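Side-chain contacts in RNA-binding protein Smaug (Drosophila melanogaster, PDB 1OXJ), which recognises RNA through its SAM domain and, in the fly embryo, probably represses translation of target messenger RNAs such as nanos: residues T96-L101 with E109-R114; P100-G105 with F155-S160. All blocks are in the same frame, centred on the assembly; numbering follows the deposited sequence.

Contact 1 (T96-L101 with E109-R114); sequences TPMKPL and ENIGLR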
ATOM      1  N   THR A  96      -2.600   2.807  -1.738  1.00 30.33           N
ATOM      2  CA  THR A  96      -1.972   4.133  -1.707  1.00 30.69           C
ATOM      3  C   THR A  96      -1.127   4.423  -2.943  1.00 29.61           C
ATOM      4  O   THR A  96      -0.604   3.509  -3.578  1.00 30.70           O
ATOM      5  CB  THR A  96      -1.062   4.300  -0.465  1.00 28.56           C
ATOM      6  OG1 THR A  96       0.048   3.397  -0.558  1.00 28.97           O
ATOM      7  CG2 THR A  96      -1.840   4.011   0.805  1.00 28.13           C
ATOM      8  N   PRO A  97      -0.974   5.713  -3.294  1.00 28.70           N
ATOM      9  CA  PRO A  97      -0.184   6.128  -4.455  1.00 29.50           C
ATOM     10  C   PRO A  97       1.270   5.723  -4.274  1.00 29.21           C
ATOM     11  O   PRO A  97       1.909   6.094  -3.283  1.00 29.55           O
ATOM     12  CB  PRO A  97      -0.351   7.649  -4.473  1.00 29.43           C
ATOM     13  CG  PRO A  97      -1.683   7.863  -3.808  1.00 29.70           C
ATOM     14  CD  PRO A  97      -1.658   6.865  -2.677  1.00 30.14           C
ATOM     15  N   MET A  98       1.782   4.944  -5.220  1.00 29.51           N
ATOM     16  CA  MET A  98       3.159   4.484  -5.175  1.00 29.29           C
ATOM     17  C   MET A  98       3.858   4.763  -6.494  1.00 30.44           C
ATOM     18  O   MET A  98       3.317   4.509  -7.567  1.00 29.10           O
ATOM     19  CB  MET A  98       3.226   2.975  -4.894  1.00 29.53           C
ATOM     20  CG  MET A  98       2.740   2.542  -3.514  1.00 31.79           C
ATOM     21  SD  MET A  98       3.037   0.739  -3.221  1.00 26.44           S
ATOM     22  CE  MET A  98       1.389   0.185  -2.764  1.00 32.17           C
ATOM     23  N   LYS A  99       5.070   5.288  -6.403  1.00 28.72           N
ATOM     24  CA  LYS A  99       5.858   5.571  -7.589  1.00 30.97           C
ATOM     25  C   LYS A  99       6.374   4.255  -8.146  1.00 32.09           C
ATOM     26  O   LYS A  99       6.389   3.239  -7.453  1.00 30.35           O
ATOM     27  CB  LYS A  99       7.047   6.459  -7.233  1.00 32.03           C
ATOM     28  CG  LYS A  99       6.668   7.806  -6.636  1.00 35.06           C
ATOM     29  CD  LYS A  99       7.886   8.703  -6.480  1.00 40.49           C
ATOM     30  CE  LYS A  99       8.334   9.266  -7.819  1.00 42.99           C
ATOM     31  NZ  LYS A  99       9.422  10.273  -7.658  1.00 45.16           N
ATOM     32  N   PRO A 100       6.793   4.253  -9.419  1.00 33.90           N
ATOM     33  CA  PRO A 100       7.320   3.032 -10.041  1.00 34.33           C
ATOM     34  C   PRO A 100       8.517   2.484  -9.254  1.00 33.31           C
ATOM     35  O   PRO A 100       9.209   3.230  -8.556  1.00 31.37           O
ATOM     36  CB  PRO A 100       7.732   3.510 -11.426  1.00 35.56           C
ATOM     37  CG  PRO A 100       6.698   4.572 -11.735  1.00 36.74           C
ATOM     38  CD  PRO A 100       6.619   5.328 -10.415  1.00 35.13           C
ATOM     39  N   LEU A 101       8.756   1.182  -9.358  1.00 33.92           N
ATOM     40  CA  LEU A 101       9.897   0.577  -8.677  1.00 34.26           C
ATOM     41  C   LEU A 101      11.182   1.197  -9.216  1.00 34.21           C
ATOM     42  O   LEU A 101      12.166   1.356  -8.486  1.00 32.31           O
ATOM     43  CB  LEU A 101       9.922  -0.934  -8.920  1.00 37.45           C
ATOM     44  CG  LEU A 101       8.728  -1.736  -8.402  1.00 39.33           C
ATOM     45  CD1 LEU A 101       8.834  -3.161  -8.901  1.00 40.41           C
ATOM     46  CD2 LEU A 101       8.702  -1.710  -6.884  1.00 39.06           C
ATOM     47  N   GLU A 109      13.794   3.378   0.989  1.00 37.30           N
ATOM     48  CA  GLU A 109      12.701   4.343   0.964  1.00 36.04           C
ATOM     49  C   GLU A 109      11.806   4.140  -0.254  1.00 32.34           C
ATOM     50  O   GLU A 109      10.866   4.901  -0.465  1.00 31.24           O
ATOM     51  CB  GLU A 109      13.258   5.770   0.947  1.00 40.20           C
ATOM     52  CG  GLU A 109      14.228   6.064   2.080  1.00 47.03           C
ATOM     53  CD  GLU A 109      13.560   6.030   3.440  1.00 50.78           C
ATOM     54  OE1 GLU A 109      14.280   5.901   4.455  1.00 53.47           O
ATOM     55  OE2 GLU A 109      12.314   6.143   3.497  1.00 53.04           O
ATOM     56  N   ASN A 110      12.113   3.129  -1.057  1.00 30.65           N
ATOM     57  CA  ASN A 110      11.326   2.831  -2.261  1.00 30.19           C
ATOM     58  C   ASN A 110      10.093   2.049  -1.795  1.00 28.27           C
ATOM     59  O   ASN A 110      10.183   0.854  -1.543  1.00 29.82           O
ATOM     60  CB  ASN A 110      12.173   1.993  -3.220  1.00 29.52           C
ATOM     61  CG  ASN A 110      11.537   1.844  -4.593  1.00 31.32           C
ATOM     62  OD1 ASN A 110      10.370   1.488  -4.710  1.00 28.85           O
ATOM     63  ND2 ASN A 110      12.321   2.096  -5.641  1.00 32.20           N
ATOM     64  N   ILE A 111       8.960   2.735  -1.663  1.00 28.50           N
ATOM     65  CA  ILE A 111       7.724   2.107  -1.160  1.00 30.70           C
ATOM     66  C   ILE A 111       7.286   0.849  -1.898  1.00 29.84           C
ATOM     67  O   ILE A 111       6.931  -0.155  -1.273  1.00 29.81           O
ATOM     68  CB  ILE A 111       6.531   3.107  -1.152  1.00 31.65           C
ATOM     69  CG1 ILE A 111       6.906   4.372  -0.369  1.00 34.24           C
ATOM     70  CG2 ILE A 111       5.289   2.441  -0.533  1.00 32.13           C
ATOM     71  CD1 ILE A 111       7.509   4.114   1.005  1.00 32.56           C
ATOM     72  N   GLY A 112       7.295   0.904  -3.223  1.00 30.18           N
ATOM     73  CA  GLY A 112       6.885  -0.248  -3.998  1.00 29.86           C
ATOM     74  C   GLY A 112       7.783  -1.435  -3.727  1.00 30.80           C
ATOM     75  O   GLY A 112       7.316  -2.567  -3.584  1.00 31.28           O
ATOM     76  N   LEU A 113       9.083  -1.177  -3.654  1.00 31.83           N
ATOM     77  CA  LEU A 113      10.062  -2.231  -3.403  1.00 33.21           C
ATOM     78  C   LEU A 113       9.895  -2.850  -2.008  1.00 32.96           C
ATOM     79  O   LEU A 113       9.960  -4.069  -1.858  1.00 33.74           O
ATOM     80  CB  LEU A 113      11.476  -1.662  -3.542  1.00 35.23           C
ATOM     81  CG  LEU A 113      12.618  -2.666  -3.672  1.00 42.06           C
ATOM     82  CD1 LEU A 113      12.472  -3.412  -5.001  1.00 42.47           C
ATOM     83  CD2 LEU A 113      13.962  -1.926  -3.617  1.00 44.24           C
ATOM     84  N   ARG A 114       9.706  -2.008  -0.993  1.00 31.35           N
ATOM     85  CA  ARG A 114       9.535  -2.497   0.369  1.00 32.15           C
ATOM     86  C   ARG A 114       8.242  -3.306   0.465  1.00 33.17           C
ATOM     87  O   ARG A 114       8.181  -4.312   1.175  1.00 31.66           O
ATOM     88  CB  ARG A 114       9.475  -1.327   1.359  1.00 32.68           C
ATOM     89  CG  ARG A 114      10.752  -0.466   1.409  1.00 36.94           C
ATOM     90  CD  ARG A 114      11.995  -1.331   1.575  1.00 38.73           C
ATOM     91  NE  ARG A 114      12.001  -2.102   2.820  1.00 41.05           N
ATOM     92  CZ  ARG A 114      12.448  -1.648   3.993  1.00 43.15           C
ATOM     93  NH1 ARG A 114      12.926  -0.416   4.103  1.00 43.71           N
ATOM     94  NH2 ARG A 114      12.447  -2.440   5.059  1.00 42.13           N
TER
HETATM   95  O   HOH W   1       7.993   2.921  -5.183  1.00 33.25           O
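N110 faces L101 across this contact and is the N-cap of helix 111-127 in the helical PHAT region, so a single side-chain amide both caps the helix and bonds to the loop that precedes it. N110 OD1 accepts from L113 N at 3.1 Å; a chi1 of -170° sets the amide beside the backbone carbonyl carbon, over the first turn. L113 N lies well above the plane of the N110 side-chain carbonyl, not on a lone pair. The other end of the group, ND2, donates to L101 O at 2.9 Å, with an N-H...O angle of 150° and L101 O close to the N110 amide plane. Bonding at both ends should fix the rotation of the amide.

A water extends the polar network. It donates to N110 OD1 and to K99 O, and accepts from G112 N, carrying a first-turn backbone N-H over to the loop. R114 N, in turn, is met by the backbone carbonyl of N110.

Apolar contacts accompany the polar ones. M98 leans in from the loop and crosses I111 at about a right angle; its CG and SD meet the CG2 branch of I111, with SD at 3.9 Å. The same sulfur lies 4.0 Å from G112 CA. Residues of the loop also reach the SAM side of the chain, for K99 NZ forms a salt bridge with E32 and P97 rests on W13 and M34.

L101 completes the packing through one branch. With CD1 continuing the chain (chi2 172°), the other methyl, CD2, branches off onto the backbone of G112, a close fit at a residue without a side chain: CD2 is 3.3 Å from G112 C and equally close to L113 N.

Contact 2 (P100-G105 with F155-S160); sequences PLESPG and FMNHAS
P100 O is held twice by S103, and the resulting turn presents L101 to F155 and H158 across the contact. The stronger hold is the bond from S103 OG at 2.8 Å, which arrives at 130° to the C=O of P100 and tilted 29° from the carbonyl plane. S103 N adds a weak bond to the same oxygen at 3.3 Å, closing a type I beta turn from P100 to S103.

From the second position of this turn, the side chain of L101 runs toward segment 155-160, and its two methyls part company there. CD2 meets the ring of F155 at the edge, near the ring plane, 4.1 Å from CE1. The two side chains cross at about a right angle. F155 starts out pointing away from the turn, and it is the CD1-CE1 edge of its ring that comes round to the leucine. CD1 of L101 goes to the imidazole of H158, which it meets obliquely, although the modelled carbons stand too close together for the exact spacing to be trusted. L116 of helix 111-127 touches L101, F155 and H158 alike, giving the three an apolar neighbour in common.

At the exposed side of the contact, E102 and N157 approach each other; E102 folds its chain at chi2 (60°), which brings the carboxylate back toward the amide of N157. No hydrogen bond results: OE1 remains 4.0 Å from N157 ND2, and the two flat groups are steeply inclined to each other. Within segment 155-160, H158 N donates to F155 O at 2.7 Å, tightening the bend just before the helix.

The arrangement is thus a beta turn docked, through one leucine, on the N-cap region of helix 159-170, with H158 at the N-cap position, within the all-helical PHAT region.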
ATOM      1  N   PRO A 100       6.793   4.253  -9.419  1.00 33.90           N
ATOM      2  CA  PRO A 100       7.320   3.032 -10.041  1.00 34.33           C
ATOM      3  C   PRO A 100       8.517   2.484  -9.254  1.00 33.31           C
ATOM      4  O   PRO A 100       9.209   3.230  -8.556  1.00 31.37           O
ATOM      5  CB  PRO A 100       7.732   3.510 -11.426  1.00 35.56           C
ATOM      6  CG  PRO A 100       6.698   4.572 -11.735  1.00 36.74           C
ATOM      7  CD  PRO A 100       6.619   5.328 -10.415  1.00 35.13           C
ATOM      8  N   LEU A 101       8.756   1.182  -9.358  1.00 33.92           N
ATOM      9  CA  LEU A 101       9.897   0.577  -8.677  1.00 34.26           C
ATOM     10  C   LEU A 101      11.182   1.197  -9.216  1.00 34.21           C
ATOM     11  O   LEU A 101      12.166   1.356  -8.486  1.00 32.31           O
ATOM     12  CB  LEU A 101       9.922  -0.934  -8.920  1.00 37.45           C
ATOM     13  CG  LEU A 101       8.728  -1.736  -8.402  1.00 39.33           C
ATOM     14  CD1 LEU A 101       8.834  -3.161  -8.901  1.00 40.41           C
ATOM     15  CD2 LEU A 101       8.702  -1.710  -6.884  1.00 39.06           C
ATOM     16  N   GLU A 102      11.158   1.563 -10.496  1.00 33.73           N
ATOM     17  CA  GLU A 102      12.313   2.164 -11.162  1.00 37.42           C
ATOM     18  C   GLU A 102      12.580   3.618 -10.789  1.00 37.46           C
ATOM     19  O   GLU A 102      13.126   4.372 -11.598  1.00 39.60           O
ATOM     20  CB  GLU A 102      12.154   2.095 -12.683  1.00 40.10           C
ATOM     21  CG  GLU A 102      12.200   0.711 -13.265  1.00 42.41           C
ATOM     22  CD  GLU A 102      11.119  -0.165 -12.716  1.00 41.91           C
ATOM     23  OE1 GLU A 102       9.963   0.314 -12.606  1.00 43.33           O
ATOM     24  OE2 GLU A 102      11.423  -1.334 -12.398  1.00 43.86           O
ATOM     25  N   SER A 103      12.194   4.023  -9.585  1.00 37.66           N
ATOM     26  CA  SER A 103      12.425   5.396  -9.150  1.00 35.08           C
ATOM     27  C   SER A 103      13.702   5.449  -8.343  1.00 37.20           C
ATOM     28  O   SER A 103      13.764   4.927  -7.222  1.00 36.94           O
ATOM     29  CB  SER A 103      11.258   5.890  -8.299  1.00 37.36           C
ATOM     30  OG  SER A 103      10.055   5.865  -9.043  1.00 37.14           O
ATOM     31  N   PRO A 104      14.748   6.092  -8.895  1.00 36.20           N
ATOM     32  CA  PRO A 104      16.038   6.208  -8.218  1.00 36.41           C
ATOM     33  C   PRO A 104      15.939   6.761  -6.806  1.00 36.50           C
ATOM     34  O   PRO A 104      15.151   7.666  -6.537  1.00 35.50           O
ATOM     35  CB  PRO A 104      16.831   7.134  -9.144  1.00 36.24           C
ATOM     36  CG  PRO A 104      16.264   6.828 -10.488  1.00 33.69           C
ATOM     37  CD  PRO A 104      14.780   6.786 -10.194  1.00 37.22           C
ATOM     38  N   GLY A 105      16.759   6.217  -5.915  1.00 37.38           N
ATOM     39  CA  GLY A 105      16.764   6.663  -4.534  1.00 38.39           C
ATOM     40  C   GLY A 105      17.112   5.507  -3.616  1.00 39.96           C
ATOM     41  O   GLY A 105      17.212   4.373  -4.079  1.00 39.80           O
ATOM     42  N   PHE A 155       3.666  -1.735 -10.182  1.00 40.49           N
ATOM     43  CA  PHE A 155       4.167  -3.110 -10.177  1.00 41.60           C
ATOM     44  C   PHE A 155       4.049  -3.740 -11.554  1.00 42.27           C
ATOM     45  O   PHE A 155       4.135  -4.957 -11.708  1.00 42.23           O
ATOM     46  CB  PHE A 155       3.399  -3.969  -9.165  1.00 40.29           C
ATOM     47  CG  PHE A 155       3.515  -3.489  -7.747  1.00 43.04           C
ATOM     48  CD1 PHE A 155       4.722  -2.985  -7.265  1.00 42.27           C
ATOM     49  CD2 PHE A 155       2.422  -3.551  -6.887  1.00 41.42           C
ATOM     50  CE1 PHE A 155       4.839  -2.547  -5.947  1.00 44.37           C
ATOM     51  CE2 PHE A 155       2.526  -3.117  -5.569  1.00 44.13           C
ATOM     52  CZ  PHE A 155       3.737  -2.612  -5.096  1.00 43.80           C
ATOM     53  N   MET A 156       3.837  -2.888 -12.546  1.00 43.66           N
ATOM     54  CA  MET A 156       3.699  -3.295 -13.930  1.00 46.81           C
ATOM     55  C   MET A 156       4.657  -4.421 -14.330  1.00 46.80           C
ATOM     56  O   MET A 156       4.231  -5.438 -14.882  1.00 45.85           O
ATOM     57  CB  MET A 156       3.928  -2.067 -14.811  1.00 48.77           C
ATOM     58  CG  MET A 156       3.807  -2.288 -16.299  1.00 53.54           C
ATOM     59  SD  MET A 156       3.888  -0.685 -17.119  1.00 54.88           S
ATOM     60  CE  MET A 156       2.218  -0.102 -16.793  1.00 52.87           C
ATOM     61  N   ASN A 157       5.943  -4.249 -14.036  1.00 47.52           N
ATOM     62  CA  ASN A 157       6.946  -5.248 -14.401  1.00 49.10           C
ATOM     63  C   ASN A 157       7.095  -6.413 -13.430  1.00 49.16           C
ATOM     64  O   ASN A 157       8.071  -7.165 -13.495  1.00 49.08           O
ATOM     65  CB  ASN A 157       8.300  -4.570 -14.603  1.00 50.28           C
ATOM     66  CG  ASN A 157       8.247  -3.496 -15.663  1.00 52.48           C
ATOM     67  OD1 ASN A 157       7.744  -3.723 -16.765  1.00 52.53           O
ATOM     68  ND2 ASN A 157       8.765  -2.317 -15.341  1.00 53.75           N
ATOM     69  N   HIS A 158       6.124  -6.566 -12.540  1.00 47.87           N
ATOM     70  CA  HIS A 158       6.138  -7.645 -11.564  1.00 47.26           C
ATOM     71  C   HIS A 158       4.798  -8.360 -11.577  1.00 46.55           C
ATOM     72  O   HIS A 158       4.609  -9.360 -10.887  1.00 45.51           O
ATOM     73  CB  HIS A 158       6.416  -7.090 -10.170  1.00 48.15           C
ATOM     74  CG  HIS A 158       7.864  -7.097  -9.798  1.00 49.34           C
ATOM     75  ND1 HIS A 158       8.497  -8.214  -9.299  1.00 50.29           N
ATOM     76  CD2 HIS A 158       8.803  -6.123  -9.851  1.00 50.31           C
ATOM     77  CE1 HIS A 158       9.764  -7.927  -9.056  1.00 51.41           C
ATOM     78  NE2 HIS A 158       9.975  -6.663  -9.381  1.00 51.57           N
ATOM     79  N   ALA A 159       3.872  -7.837 -12.376  1.00 46.25           N
ATOM     80  CA  ALA A 159       2.535  -8.412 -12.488  1.00 46.99           C
ATOM     81  C   ALA A 159       2.580  -9.918 -12.724  1.00 46.73           C
ATOM     82  O   ALA A 159       1.798 -10.670 -12.141  1.00 47.03           O
ATOM     83  CB  ALA A 159       1.770  -7.730 -13.620  1.00 46.91           C
ATOM     84  N   SER A 160       3.499 -10.358 -13.578  1.00 46.87           N
ATOM     85  CA  SER A 160       3.621 -11.779 -13.888  1.00 45.72           C
ATOM     86  C   SER A 160       3.990 -12.592 -12.656  1.00 44.03           C
ATOM     87  O   SER A 160       3.381 -13.623 -12.375  1.00 43.29           O
ATOM     88  CB  SER A 160       4.670 -11.999 -14.986  1.00 48.10           C
ATOM     89  OG  SER A 160       4.823 -13.380 -15.265  1.00 48.78           O
TER

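How the contacts relate
After helix 83-91 the chain enters the loop that supplies the first segment of both contacts. Contact 1 closes a short loop, bringing 96-101 back against the start of helix 111-127. Contact 2 sets out from the overlapping segment 100-105 and closes a much longer excursion, through helices 111-127 and 136-150, at the start of helix 159-170. The two spans interleave rather than nest, sharing P100 and L101, with centres about 8 Å apart. They also meet directly, since the F155 ring packs on both G112 O and M98 SD. Together they tie two helix starts to one interhelical loop of the PHAT region.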